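Local coordinates for acetamidase (Bacillus halodurans, PDB 2II1), which probably hydrolyses carbon-nitrogen bonds other than peptide bonds in linear amides and binds calcium ions, at residues Leu183-Gly188 / Cys195-Ala200. Residues are numbered along the deposited sequence; the frame is centred on the assembly and turned at random.
With CA (calcium ion), chain F.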
ATOM      1  N   LEU A 183      -5.458 -12.378 -16.649  1.00 12.21           N
ATOM      2  CA  LEU A 183      -4.075 -12.607 -16.272  1.00 12.14           C
ATOM      3  C   LEU A 183      -3.230 -11.400 -16.678  1.00 10.86           C
ATOM      4  O   LEU A 183      -3.563 -10.723 -17.653  1.00  9.63           O
ATOM      5  CB  LEU A 183      -3.542 -13.868 -16.952  1.00  9.94           C
ATOM      6  CG  LEU A 183      -4.280 -15.191 -16.746  1.00 13.96           C
ATOM      7  CD1 LEU A 183      -3.455 -16.348 -17.344  1.00 10.72           C
ATOM      8  CD2 LEU A 183      -4.580 -15.451 -15.269  1.00 11.79           C
ATOM      9  N   HIS A 184      -2.163 -11.132 -15.908  1.00 11.65           N
ATOM     10  CA  HIS A 184      -1.198 -10.074 -16.213  1.00  9.69           C
ATOM     11  C   HIS A 184       0.191 -10.638 -16.141  1.00 11.48           C
ATOM     12  O   HIS A 184       0.476 -11.522 -15.337  1.00 12.63           O
ATOM     13  CB  HIS A 184      -1.266  -8.896 -15.256  1.00 11.22           C
ATOM     14  CG  HIS A 184      -2.617  -8.261 -15.190  1.00  7.54           C
ATOM     15  ND1 HIS A 184      -3.156  -7.769 -14.020  1.00 19.35           N
ATOM     16  CD2 HIS A 184      -3.553  -8.066 -16.146  1.00 20.71           C
ATOM     17  CE1 HIS A 184      -4.360  -7.278 -14.266  1.00 16.89           C
ATOM     18  NE2 HIS A 184      -4.630  -7.458 -15.546  1.00  5.08           N
ATOM     19  N   ALA A 185       1.042 -10.088 -16.993  1.00  7.16           N
ATOM     20  CA  ALA A 185       2.438 -10.441 -17.061  1.00  8.54           C
ATOM     21  C   ALA A 185       3.223  -9.545 -16.084  1.00  9.50           C
ATOM     22  O   ALA A 185       4.330  -9.882 -15.641  1.00 10.15           O
ATOM     23  CB  ALA A 185       2.910 -10.274 -18.503  1.00  7.42           C
ATOM     24  N   ALA A 186       2.628  -8.403 -15.739  1.00 10.17           N
ATOM     25  CA  ALA A 186       3.186  -7.500 -14.774  1.00  9.01           C
ATOM     26  C   ALA A 186       2.120  -6.522 -14.371  1.00 10.76           C
ATOM     27  O   ALA A 186       1.232  -6.208 -15.177  1.00 11.43           O
ATOM     28  CB  ALA A 186       4.364  -6.757 -15.371  1.00 12.58           C
HETATM   29  N   MSE A 187       2.219  -6.031 -13.132  1.00 10.46           N
HETATM   30  CA  MSE A 187       1.290  -5.030 -12.585  1.00 13.37           C
HETATM   31  C   MSE A 187       1.782  -4.644 -11.194  1.00 12.84           C
HETATM   32  O   MSE A 187       2.201  -5.493 -10.415  1.00 13.28           O
HETATM   33  CB  MSE A 187      -0.125  -5.589 -12.443  1.00 12.36           C
HETATM   34  CG  MSE A 187      -1.208  -4.519 -12.318  1.00 14.63           C
HETATM   35 SE   MSE A 187      -2.762  -5.202 -11.366  0.75 23.34          SE
HETATM   36  CE  MSE A 187      -2.141  -5.108  -9.502  1.00 27.01           C
ATOM     37  N   GLY A 188       1.705  -3.356 -10.891  1.00 10.64           N
ATOM     38  CA  GLY A 188       2.057  -2.839  -9.576  1.00  9.26           C
ATOM     39  C   GLY A 188       0.834  -2.499  -8.753  1.00  7.93           C
ATOM     40  O   GLY A 188      -0.249  -2.302  -9.295  1.00 10.15           O
ATOM     41  N   CYS A 195      -4.876  -0.679 -16.328  1.00 16.14           N
ATOM     42  CA  CYS A 195      -4.601  -2.047 -16.699  1.00 13.82           C
ATOM     43  C   CYS A 195      -3.210  -2.471 -16.236  1.00 12.49           C
ATOM     44  O   CYS A 195      -2.363  -1.624 -15.896  1.00 13.39           O
ATOM     45  CB  CYS A 195      -4.725  -2.151 -18.220  1.00 15.15           C
ATOM     46  SG  CYS A 195      -3.586  -1.095 -19.152  1.00 18.27           S
ATOM     47  N   GLY A 196      -3.002  -3.779 -16.193  1.00 11.75           N
ATOM     48  CA  GLY A 196      -1.677  -4.347 -16.044  1.00 12.04           C
ATOM     49  C   GLY A 196      -1.189  -4.614 -17.446  1.00  9.47           C
ATOM     50  O   GLY A 196      -1.760  -4.118 -18.412  1.00  6.81           O
ATOM     51  N   VAL A 197      -0.125  -5.395 -17.582  1.00 11.07           N
ATOM     52  CA  VAL A 197       0.231  -5.863 -18.900  1.00 10.00           C
ATOM     53  C   VAL A 197      -0.756  -7.005 -19.144  1.00 12.66           C
ATOM     54  O   VAL A 197      -0.607  -8.064 -18.569  1.00 12.92           O
ATOM     55  CB  VAL A 197       1.696  -6.358 -18.987  1.00 10.13           C
ATOM     56  CG1 VAL A 197       2.009  -6.847 -20.397  1.00 10.32           C
ATOM     57  CG2 VAL A 197       2.643  -5.234 -18.568  1.00  9.94           C
ATOM     58  N   GLU A 198      -1.769  -6.766 -19.963  1.00 11.50           N
ATOM     59  CA  GLU A 198      -2.881  -7.720 -20.155  1.00 12.71           C
ATOM     60  C   GLU A 198      -2.460  -8.844 -21.096  1.00 12.57           C
ATOM     61  O   GLU A 198      -1.937  -8.572 -22.184  1.00 14.43           O
ATOM     62  CB  GLU A 198      -4.086  -7.017 -20.745  1.00 10.18           C
ATOM     63  CG  GLU A 198      -4.525  -5.780 -19.976  1.00 13.30           C
ATOM     64  CD  GLU A 198      -5.091  -6.118 -18.613  1.00 14.65           C
ATOM     65  OE1 GLU A 198      -5.555  -7.262 -18.389  1.00 19.59           O
ATOM     66  OE2 GLU A 198      -5.059  -5.249 -17.740  1.00 13.89           O
ATOM     67  N   ILE A 199      -2.735 -10.091 -20.698  1.00 11.91           N
ATOM     68  CA  ILE A 199      -2.279 -11.263 -21.445  1.00 12.25           C
ATOM     69  C   ILE A 199      -3.133 -12.524 -21.216  1.00 11.20           C
ATOM     70  O   ILE A 199      -3.699 -12.700 -20.163  1.00 12.84           O
ATOM     71  CB  ILE A 199      -0.794 -11.557 -21.095  1.00 10.50           C
ATOM     72  CG1 ILE A 199      -0.105 -12.353 -22.211  1.00 15.08           C
ATOM     73  CG2 ILE A 199      -0.654 -12.216 -19.708  1.00  9.67           C
ATOM     74  CD1 ILE A 199       1.379 -12.351 -22.100  1.00  7.25           C
ATOM     75  N   ALA A 200      -3.214 -13.382 -22.228  1.00 10.32           N
ATOM     76  CA  ALA A 200      -3.856 -14.677 -22.106  1.00 11.14           C
ATOM     77  C   ALA A 200      -2.869 -15.719 -21.597  1.00 11.93           C
ATOM     78  O   ALA A 200      -1.647 -15.548 -21.628  1.00 11.29           O
ATOM     79  CB  ALA A 200      -4.396 -15.134 -23.440  1.00 10.45           C
TER
HETATM   80 CA    CA F 401      -6.389  -6.838 -16.573  1.00 13.37          CA
HETATM   81  O   HOH W   1      -6.037 -13.950 -19.254  1.00 12.13           O
HETATM   82  O   HOH W   2      -5.775  -9.984 -19.332  1.00 16.82           O
HETATM   83  O   HOH W   3      -7.014  -5.439 -15.333  1.00 22.75           O
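H184 and E198 form a non-hydrogen-bonded pair between two antiparallel strands and hold one calcium between them, a worked example of how a strand pair can present metal ligands. NE2 of H184 meets the ion at 2.1 Å. E198 grips it with both carboxylate oxygens, OE1 at 2.0 Å being nearer than OE2. The two side chains run alongside each other, ring and carboxylate planes 89° apart, and the bend of E198 at chi2 (-68°) turns its carboxylate back toward the histidine.

Second-shell donors also serve the carboxylate. The amide of G196 bonds to OE2 from above the carboxylate plane at 3.0 Å, while one water lies 2.9 Å from both E198 OE1 and L183 O, though more acceptors surround it than it has protons, so not every one of these can be a donated bond. G196 contributes once more through its CA, centred 4.1 Å over one face of the H184 imidazole in a CH-pi contact that probably limits tilting of the ring.

Around this site the main chains satisfy one another. A185 N donates to V197 O, and V197 N returns a nearly straight bond (172°) to A186 O. I199 N to L183 O is a longer, looser bond of 3.2 Å. A second water links L183 N to I199 O, but the buried A186 N finds no partner at all. Away from the metal, the methyls of A185 and A186 rest on CG1 and CG2 of V197, and I113 of strand 107-114 packs beside A185 and I199.

D182, which also binds the neighbouring calcium with N155 and D157, joins H184, E198 and a water around this ion, completing half of a carboxylate-bridged two-calcium site carried in part by strand 176-184.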